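Alpha-11 giardin (Giardia intestinalis, PDB 2II2) belongs to the annexins, binds calcium and probably phospholipids, and may help the parasite attach to the gut wall and maintain its ventral-disk cytoskeleton. Local coordinates at residues A[166-171]-A[206-211]; A[181-186]-A[223-228]; A[98-103]-A[260-265]. One frame throughout, in Å; residues are numbered along the deposited sequence.

Contact 1: residues A[166-171]-A[206-211]; sequences NLIDAD and QEAIET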
loop_
_atom_site.group_PDB
_atom_site.type_symbol
_atom_site.label_atom_id
_atom_site.label_comp_id
_atom_site.label_asym_id
_atom_site.label_seq_id
_atom_site.Cartn_x
_atom_site.Cartn_y
_atom_site.Cartn_z
ATOM N N ASN A 166 -22.618 12.892 7.146
ATOM C CA ASN A 166 -22.209 11.615 7.700
ATOM C C ASN A 166 -20.968 11.694 8.551
ATOM O O ASN A 166 -20.916 11.065 9.611
ATOM C CB ASN A 166 -21.998 10.606 6.584
ATOM C CG ASN A 166 -23.304 10.058 6.045
ATOM O OD1 ASN A 166 -23.955 9.245 6.711
ATOM N ND2 ASN A 166 -23.714 10.508 4.861
ATOM N N LEU A 167 -19.996 12.503 8.144
ATOM C CA LEU A 167 -18.734 12.555 8.895
ATOM C C LEU A 167 -18.781 13.432 10.123
ATOM O O LEU A 167 -18.068 13.167 11.082
ATOM C CB LEU A 167 -17.552 12.987 8.008
ATOM C CG LEU A 167 -17.238 12.052 6.844
ATOM C CD1 LEU A 167 -16.179 12.658 5.944
ATOM C CD2 LEU A 167 -16.785 10.682 7.311
ATOM N N ILE A 168 -19.591 14.487 10.080
ATOM C CA ILE A 168 -19.580 15.458 11.159
ATOM C C ILE A 168 -20.884 15.495 11.946
ATOM O O ILE A 168 -20.845 15.456 13.173
ATOM C CB ILE A 168 -19.217 16.874 10.660
ATOM C CG1 ILE A 168 -17.857 16.853 9.949
ATOM C CG2 ILE A 168 -19.181 17.849 11.856
ATOM C CD1 ILE A 168 -17.411 18.167 9.381
ATOM N N ASP A 169 -22.018 15.554 11.251
ATOM C CA ASP A 169 -23.282 15.914 11.894
ATOM C C ASP A 169 -24.084 14.761 12.486
ATOM O O ASP A 169 -24.693 14.922 13.553
ATOM C CB ASP A 169 -24.135 16.727 10.928
ATOM C CG ASP A 169 -23.424 17.998 10.452
ATOM O OD1 ASP A 169 -22.607 18.581 11.201
ATOM O OD2 ASP A 169 -23.699 18.398 9.325
ATOM N N ALA A 170 -24.123 13.628 11.790
ATOM C CA ALA A 170 -25.010 12.507 12.162
ATOM C C ALA A 170 -24.572 11.859 13.461
ATOM O O ALA A 170 -23.399 11.896 13.761
ATOM C CB ALA A 170 -24.997 11.468 11.059
ATOM N N ASP A 171 -25.506 11.271 14.220
ATOM C CA ASP A 171 -25.124 10.455 15.383
ATOM C C ASP A 171 -24.175 9.340 14.949
ATOM O O ASP A 171 -23.178 9.065 15.617
ATOM C CB ASP A 171 -26.349 9.831 16.049
ATOM C CG ASP A 171 -27.219 10.847 16.749
ATOM O OD1 ASP A 171 -26.727 11.953 17.043
ATOM O OD2 ASP A 171 -28.403 10.524 17.025
ATOM N N GLN A 206 -9.760 14.563 5.548
ATOM C CA GLN A 206 -8.935 13.707 6.408
ATOM C C GLN A 206 -9.253 13.947 7.882
ATOM O O GLN A 206 -9.443 13.003 8.653
ATOM C CB GLN A 206 -7.451 13.944 6.176
ATOM C CG GLN A 206 -6.570 13.027 7.040
ATOM C CD GLN A 206 -5.143 13.504 7.209
ATOM O OE1 GLN A 206 -4.574 13.371 8.305
ATOM N NE2 GLN A 206 -4.555 14.048 6.188
ATOM N N GLU A 207 -9.283 15.211 8.290
ATOM C CA GLU A 207 -9.525 15.522 9.688
ATOM C C GLU A 207 -10.898 15.025 10.123
ATOM O O GLU A 207 -11.053 14.450 11.202
ATOM C CB GLU A 207 -9.392 17.019 9.996
ATOM C CG GLU A 207 -9.534 17.282 11.511
ATOM C CD GLU A 207 -9.593 18.748 11.891
ATOM O OE1 GLU A 207 -8.802 19.539 11.340
ATOM O OE2 GLU A 207 -10.390 19.087 12.803
ATOM N N ALA A 208 -11.893 15.274 9.273
ATOM C CA ALA A 208 -13.257 14.839 9.580
ATOM C C ALA A 208 -13.336 13.310 9.718
ATOM O O ALA A 208 -13.972 12.809 10.639
ATOM C CB ALA A 208 -14.214 15.367 8.560
ATOM N N ILE A 209 -12.690 12.588 8.806
ATOM C CA ILE A 209 -12.649 11.127 8.935
ATOM C C ILE A 209 -11.965 10.683 10.234
ATOM O O ILE A 209 -12.455 9.808 10.929
ATOM C CB ILE A 209 -11.936 10.511 7.720
ATOM C CG1 ILE A 209 -12.752 10.699 6.442
ATOM C CG2 ILE A 209 -11.663 9.036 7.922
ATOM C CD1 ILE A 209 -11.969 10.386 5.158
ATOM N N GLU A 210 -10.795 11.248 10.506
ATOM C CA GLU A 210 -10.004 10.776 11.625
ATOM C C GLU A 210 -10.659 11.117 12.957
ATOM O O GLU A 210 -10.502 10.372 13.925
ATOM C CB GLU A 210 -8.566 11.278 11.493
ATOM C CG GLU A 210 -7.810 10.570 10.376
ATOM C CD GLU A 210 -6.399 11.053 10.159
ATOM O OE1 GLU A 210 -6.063 12.174 10.577
ATOM O OE2 GLU A 210 -5.592 10.296 9.552
ATOM N N THR A 211 -11.437 12.197 12.983
ATOM C CA THR A 211 -12.198 12.524 14.186
ATOM C C THR A 211 -13.362 11.561 14.390
ATOM O O THR A 211 -13.638 11.130 15.531
ATOM C CB THR A 211 -12.706 13.982 14.150
ATOM O OG1 THR A 211 -11.561 14.846 14.236
ATOM C CG2 THR A 211 -13.706 14.299 15.293
HETATM O O HOH W 1 -15.689 14.397 12.135
#
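The peptide carbonyls of Leu-167 and Ala-208 lean toward a common point, where one water sits. Leu-167 O and Ala-208 O stand 4.1 Å apart, and the water gives one hydrogen to Leu-167 O at 2.9 Å and the other to Ala-208 O at 2.8 Å. Aliphatic groups pack alongside this bridge. The methyl of Ala-208 rests against two successive residues of helix 156-169, with its CB 4.1 Å from Leu-167 CB and 4.2 Å from Ile-168 CG1. Farther out, Leu-167 runs beside Ile-209, both pointing the same way. CG of Leu-167 lies opposite its own carbonyl carbon (chi1 -62°), which brings both branches to Ile-209 CG1, with CD1 at 4.0 Å and CD2 at 4.1 Å. Phe-197 of helix 187-201 touches Ile-168 and Ala-208, while Ile-209 continues onto helix 216-230. This is helix-on-helix packing within the all-helical annexin fold, a small apolar seam with two acceptors converging on one water at its side. That water, with Arg-212 NE also bonding Leu-167 O, should offset the closeness of the two oxygens and join the C-terminal end of helix 156-169 to helix 205-212.

Contact 2: residues A[181-186]-A[223-228]; sequences LIITST and CIAHYY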
loop_
_atom_site.group_PDB
_atom_site.type_symbol
_atom_site.label_atom_id
_atom_site.label_comp_id
_atom_site.label_asym_id
_atom_site.label_seq_id
_atom_site.Cartn_x
_atom_site.Cartn_y
_atom_site.Cartn_z
ATOM N N LEU A 181 -19.842 6.732 -2.049
ATOM C CA LEU A 181 -19.577 8.065 -2.616
ATOM C C LEU A 181 -18.125 8.228 -3.035
ATOM O O LEU A 181 -17.829 8.613 -4.186
ATOM C CB LEU A 181 -20.006 9.148 -1.643
ATOM C CG LEU A 181 -19.996 10.611 -2.114
ATOM C CD1 LEU A 181 -20.910 11.416 -1.222
ATOM C CD2 LEU A 181 -18.594 11.222 -2.101
ATOM N N ILE A 182 -17.228 7.891 -2.115
ATOM C CA ILE A 182 -15.806 8.087 -2.393
ATOM C C ILE A 182 -15.313 7.159 -3.509
ATOM O O ILE A 182 -14.674 7.601 -4.466
ATOM C CB ILE A 182 -14.982 7.878 -1.121
ATOM C CG1 ILE A 182 -15.304 8.952 -0.080
ATOM C CG2 ILE A 182 -13.504 7.936 -1.424
ATOM C CD1 ILE A 182 -14.759 8.667 1.300
ATOM N N ILE A 183 -15.631 5.868 -3.383
ATOM C CA ILE A 183 -15.128 4.870 -4.328
ATOM C C ILE A 183 -15.631 5.039 -5.764
ATOM O O ILE A 183 -14.923 4.657 -6.711
ATOM C CB ILE A 183 -15.435 3.405 -3.834
ATOM C CG1 ILE A 183 -14.653 3.054 -2.574
ATOM C CG2 ILE A 183 -15.320 2.371 -4.979
ATOM C CD1 ILE A 183 -13.204 2.840 -2.806
ATOM N N THR A 184 -16.827 5.605 -5.924
ATOM C CA THR A 184 -17.398 5.759 -7.257
ATOM C C THR A 184 -17.201 7.146 -7.845
ATOM O O THR A 184 -17.677 7.405 -8.948
ATOM C CB THR A 184 -18.917 5.434 -7.291
ATOM O OG1 THR A 184 -19.634 6.375 -6.485
ATOM C CG2 THR A 184 -19.219 4.016 -6.811
ATOM N N SER A 185 -16.502 8.040 -7.156
ATOM C CA SER A 185 -16.299 9.390 -7.685
ATOM C C SER A 185 -15.243 9.389 -8.745
ATOM O O SER A 185 -14.185 8.790 -8.569
ATOM C CB SER A 185 -15.841 10.360 -6.588
ATOM O OG SER A 185 -16.816 10.578 -5.583
ATOM N N THR A 186 -15.502 10.126 -9.822
ATOM C CA THR A 186 -14.416 10.422 -10.738
ATOM C C THR A 186 -13.424 11.395 -10.082
ATOM O O THR A 186 -13.784 12.142 -9.168
ATOM C CB THR A 186 -14.917 11.047 -12.048
ATOM O OG1 THR A 186 -15.486 12.326 -11.751
ATOM C CG2 THR A 186 -15.931 10.158 -12.736
ATOM N N CYS A 223 -9.377 7.362 4.552
ATOM C CA CYS A 223 -8.459 8.409 4.106
ATOM C C CYS A 223 -7.675 7.991 2.858
ATOM O O CYS A 223 -7.367 8.825 2.021
ATOM C CB CYS A 223 -7.491 8.800 5.216
ATOM S SG CYS A 223 -8.220 9.776 6.533
ATOM N N ILE A 224 -7.305 6.717 2.759
ATOM C CA ILE A 224 -6.596 6.246 1.584
ATOM C C ILE A 224 -7.483 6.390 0.334
ATOM O O ILE A 224 -7.042 6.855 -0.743
ATOM C CB ILE A 224 -6.081 4.808 1.767
ATOM C CG1 ILE A 224 -4.903 4.806 2.737
ATOM C CG2 ILE A 224 -5.683 4.191 0.437
ATOM C CD1 ILE A 224 -4.480 3.431 3.212
ATOM N N ALA A 225 -8.731 5.940 0.454
ATOM C CA ALA A 225 -9.648 6.033 -0.689
ATOM C C ALA A 225 -9.896 7.485 -1.100
ATOM O O ALA A 225 -9.896 7.832 -2.295
ATOM C CB ALA A 225 -10.939 5.320 -0.405
ATOM N N HIS A 226 -10.102 8.338 -0.109
ATOM C CA HIS A 226 -10.230 9.787 -0.307
ATOM C C HIS A 226 -9.020 10.349 -1.042
ATOM O O HIS A 226 -9.146 11.004 -2.069
ATOM C CB HIS A 226 -10.385 10.418 1.090
ATOM C CG HIS A 226 -10.027 11.867 1.153
ATOM N ND1 HIS A 226 -10.791 12.854 0.568
ATOM C CD2 HIS A 226 -8.956 12.474 1.707
ATOM C CE1 HIS A 226 -10.195 14.015 0.774
ATOM N NE2 HIS A 226 -9.092 13.814 1.468
ATOM N N TYR A 227 -7.832 10.104 -0.504
ATOM C CA TYR A 227 -6.635 10.677 -1.107
ATOM C C TYR A 227 -6.354 10.121 -2.493
ATOM O O TYR A 227 -5.820 10.840 -3.317
ATOM C CB TYR A 227 -5.426 10.553 -0.176
ATOM C CG TYR A 227 -5.386 11.630 0.887
ATOM C CD1 TYR A 227 -5.284 11.318 2.230
ATOM C CD2 TYR A 227 -5.435 12.981 0.530
ATOM C CE1 TYR A 227 -5.230 12.331 3.213
ATOM C CE2 TYR A 227 -5.379 13.986 1.500
ATOM C CZ TYR A 227 -5.276 13.659 2.833
ATOM O OH TYR A 227 -5.182 14.672 3.754
ATOM N N TYR A 228 -6.685 8.852 -2.736
ATOM C CA TYR A 228 -6.461 8.237 -4.038
ATOM C C TYR A 228 -7.169 9.033 -5.126
ATOM O O TYR A 228 -6.638 9.224 -6.212
ATOM C CB TYR A 228 -6.932 6.771 -4.036
ATOM C CG TYR A 228 -6.566 6.104 -5.348
ATOM C CD1 TYR A 228 -5.308 5.515 -5.513
ATOM C CD2 TYR A 228 -7.450 6.069 -6.400
ATOM C CE1 TYR A 228 -4.936 4.928 -6.722
ATOM C CE2 TYR A 228 -7.081 5.488 -7.621
ATOM C CZ TYR A 228 -5.824 4.914 -7.776
ATOM O OH TYR A 228 -5.446 4.346 -8.974
#
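Ile-182 presses on the backbone of helix 216-230 between Ala-225 and His-226. Its CB heads toward that helix and divides into two branches. CG2, placed opposite the backbone N, does the touching: it lies 3.7 Å from Ala-225 C, equally close to His-226 N, and 3.8 Å from Ala-225 CB. A methyl group thus rests on the peptide link itself, which a residue as small as Ala-225 allows. The other branch runs through CG1 to CD1, which comes no nearer than 4.7 Å to His-226 CB, a loose approach, so that CG2 carries the contact.

One residue on, Ile-183 starts off to one side, but the bend at its second torsion (chi2 -72°) brings CD1 back to Ala-225 CB at 4.1 Å. The alanine methyl is therefore met by both isoleucines. His-226 leads its ring away from helix 175-184: CD2 sits 3.6 Å above the plane of the Tyr-227 ring, over its centre, while ND1 is hydrogen-bonded to Tyr-190 OH. Just along the chain, Ser-185 OG reaches back to Leu-181 O in a 2.6 Å hydrogen bond, tilted 33° from the carbonyl plane.

The arrangement is close helix-to-helix packing of the all-helical annexin fold, joining helix 175-184 to helix 216-230 through an alanine that lets the two backbones approach. Helix 187-201 lies against both partners, through Tyr-190 and, for His-226, Asn-194. On other sides of helix 216-230, helix 232-244 packs on Ile-224, Tyr-227 and Tyr-228, and helix 205-212 touches Cys-223 and His-226.

Contact 3: residues A[98-103]-A[260-265]; sequences HDVVLI and TGLFHD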
loop_
_atom_site.group_PDB
_atom_site.type_symbol
_atom_site.label_atom_id
_atom_site.label_comp_id
_atom_site.label_asym_id
_atom_site.label_seq_id
_atom_site.Cartn_x
_atom_site.Cartn_y
_atom_site.Cartn_z
ATOM N N HIS A 98 -6.541 -3.015 2.154
ATOM C CA HIS A 98 -6.809 -1.684 1.656
ATOM C C HIS A 98 -5.686 -1.166 0.780
ATOM O O HIS A 98 -5.916 -0.594 -0.290
ATOM C CB HIS A 98 -7.032 -0.714 2.816
ATOM C CG HIS A 98 -8.336 -0.899 3.507
ATOM N ND1 HIS A 98 -8.592 -0.329 4.731
ATOM C CD2 HIS A 98 -9.444 -1.600 3.168
ATOM C CE1 HIS A 98 -9.808 -0.673 5.116
ATOM N NE2 HIS A 98 -10.357 -1.422 4.172
ATOM N N ASP A 99 -4.449 -1.343 1.236
ATOM C CA ASP A 99 -3.306 -0.877 0.433
ATOM C C ASP A 99 -3.392 -1.455 -0.991
ATOM O O ASP A 99 -3.169 -0.774 -2.011
ATOM C CB ASP A 99 -1.966 -1.294 1.064
ATOM C CG ASP A 99 -1.651 -0.561 2.351
ATOM O OD1 ASP A 99 -2.338 0.420 2.671
ATOM O OD2 ASP A 99 -0.705 -0.953 3.078
ATOM N N VAL A 100 -3.696 -2.741 -1.065
ATOM C CA VAL A 100 -3.762 -3.431 -2.329
ATOM C C VAL A 100 -4.928 -3.017 -3.211
ATOM O O VAL A 100 -4.718 -2.810 -4.399
ATOM C CB VAL A 100 -3.761 -4.957 -2.139
ATOM C CG1 VAL A 100 -4.098 -5.684 -3.439
ATOM C CG2 VAL A 100 -2.407 -5.396 -1.606
ATOM N N VAL A 101 -6.143 -2.961 -2.653
ATOM C CA VAL A 101 -7.316 -2.751 -3.489
ATOM C C VAL A 101 -7.713 -1.299 -3.643
ATOM O O VAL A 101 -8.401 -0.969 -4.619
ATOM C CB VAL A 101 -8.556 -3.608 -3.051
ATOM C CG1 VAL A 101 -8.158 -5.108 -2.976
ATOM C CG2 VAL A 101 -9.187 -3.136 -1.749
ATOM N N LEU A 102 -7.317 -0.438 -2.707
ATOM C CA LEU A 102 -7.660 0.975 -2.812
ATOM C C LEU A 102 -6.672 1.744 -3.685
ATOM O O LEU A 102 -7.045 2.708 -4.338
ATOM C CB LEU A 102 -7.777 1.621 -1.427
ATOM C CG LEU A 102 -8.837 1.021 -0.479
ATOM C CD1 LEU A 102 -8.884 1.814 0.773
ATOM C CD2 LEU A 102 -10.230 0.973 -1.111
ATOM N N ILE A 103 -5.422 1.329 -3.698
ATOM C CA ILE A 103 -4.408 2.025 -4.472
ATOM C C ILE A 103 -4.175 1.247 -5.759
ATOM O O ILE A 103 -3.169 0.541 -5.929
ATOM C CB ILE A 103 -3.116 2.255 -3.656
ATOM C CG1 ILE A 103 -3.475 2.892 -2.295
ATOM C CG2 ILE A 103 -2.179 3.166 -4.420
ATOM C CD1 ILE A 103 -2.273 3.133 -1.424
ATOM N N THR A 260 6.356 0.503 0.728
ATOM C CA THR A 260 7.539 0.697 -0.098
ATOM C C THR A 260 7.658 -0.373 -1.179
ATOM O O THR A 260 7.876 -0.072 -2.341
ATOM C CB THR A 260 8.797 0.657 0.808
ATOM O OG1 THR A 260 8.728 1.721 1.766
ATOM C CG2 THR A 260 10.053 0.799 0.020
ATOM N N GLY A 261 7.538 -1.640 -0.783
ATOM C CA GLY A 261 7.689 -2.723 -1.736
ATOM C C GLY A 261 6.694 -2.649 -2.880
ATOM O O GLY A 261 7.044 -2.891 -4.043
ATOM N N LEU A 262 5.444 -2.354 -2.541
ATOM C CA LEU A 262 4.404 -2.282 -3.564
ATOM C C LEU A 262 4.450 -1.040 -4.482
ATOM O O LEU A 262 4.144 -1.124 -5.678
ATOM C CB LEU A 262 3.008 -2.360 -2.948
ATOM C CG LEU A 262 2.625 -3.657 -2.231
ATOM C CD1 LEU A 262 1.238 -3.527 -1.594
ATOM C CD2 LEU A 262 2.607 -4.783 -3.266
ATOM N N PHE A 263 4.797 0.117 -3.891
ATOM C CA PHE A 263 4.496 1.370 -4.575
ATOM C C PHE A 263 5.692 2.248 -4.901
ATOM O O PHE A 263 5.491 3.304 -5.520
ATOM C CB PHE A 263 3.485 2.161 -3.763
ATOM C CG PHE A 263 2.215 1.413 -3.475
ATOM C CD1 PHE A 263 1.457 0.864 -4.506
ATOM C CD2 PHE A 263 1.773 1.249 -2.155
ATOM C CE1 PHE A 263 0.291 0.165 -4.227
ATOM C CE2 PHE A 263 0.590 0.563 -1.883
ATOM C CZ PHE A 263 -0.146 0.024 -2.911
ATOM N N HIS A 264 6.903 1.797 -4.563
ATOM C CA HIS A 264 8.060 2.687 -4.745
ATOM C C HIS A 264 8.280 3.106 -6.203
ATOM O O HIS A 264 8.781 4.199 -6.456
ATOM C CB HIS A 264 9.353 2.063 -4.184
ATOM C CG HIS A 264 9.811 0.893 -4.976
ATOM N ND1 HIS A 264 10.859 0.971 -5.866
ATOM C CD2 HIS A 264 9.292 -0.355 -5.099
ATOM C CE1 HIS A 264 11.001 -0.197 -6.470
ATOM N NE2 HIS A 264 10.039 -1.011 -6.056
ATOM N N ASP A 265 7.966 2.221 -7.153
ATOM C CA ASP A 265 8.072 2.605 -8.561
ATOM C C ASP A 265 6.782 3.232 -9.070
ATOM O O ASP A 265 6.792 4.295 -9.709
ATOM C CB ASP A 265 8.395 1.419 -9.513
ATOM C CG ASP A 265 9.818 0.915 -9.395
ATOM O OD1 ASP A 265 10.783 1.716 -9.320
ATOM O OD2 ASP A 265 9.986 -0.320 -9.423
#
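The backbones of Val-100 and Leu-262 stay well apart, with their CA atoms 8.3 Å from each other, so side chains must span the space between helix 94-102 and helix 249-263. Phe-263 does most of this. Its CG lies opposite its carbonyl carbon (chi1 -56°), sending the ring toward the end of helix 94-102. Over one face comes CG2 of Ile-103, offset toward the rim, in a CH-pi contact 4.2 Å from the ring centroid and 24° off the normal. Ile-103 CB and CD1 reach Phe-263 CZ at 3.8 Å and CE2 at 3.9 Å, so the isoleucine lies across the outer part of the ring. The opposite face is backed by Leu-262 CB, 3.7 Å above the centre. At the rim, near the ring plane, Asp-99 O meets Phe-263 CZ at 3.3 Å. Nearby, Val-100 CG2 and Leu-262 CD1 are 4.1 Å apart, their side chains crossing at about a right angle. The Asp-99 carboxylate serves a separate polar network, paired with Arg-258 and Arg-220. Chemically this is a buried apolar bridge between two helices of the annexin fold; a carbonyl oxygen facing the weakly positive C-H rim probably helps fix the ring's tilt.

In the fold
Starting from the N terminus, the first helix of any contact is 94-102; it meets its partner only at helix 249-263, so contact 3 closes the longest loop, near the centre of the chain. Within that loop, helices 156-169 and 175-184 follow each other, and so do their partners, 205-212 and 216-230. Contacts 1 and 2 therefore cross, binding two consecutive helices to two later ones, and both nest inside contact 3. Contact 2 is the middle link: Cys-223 packs on residues of 206-211, while Ile-224 and Tyr-228 pack on 98-103. Contact 1 lies farthest from the centre and does not touch contact 3.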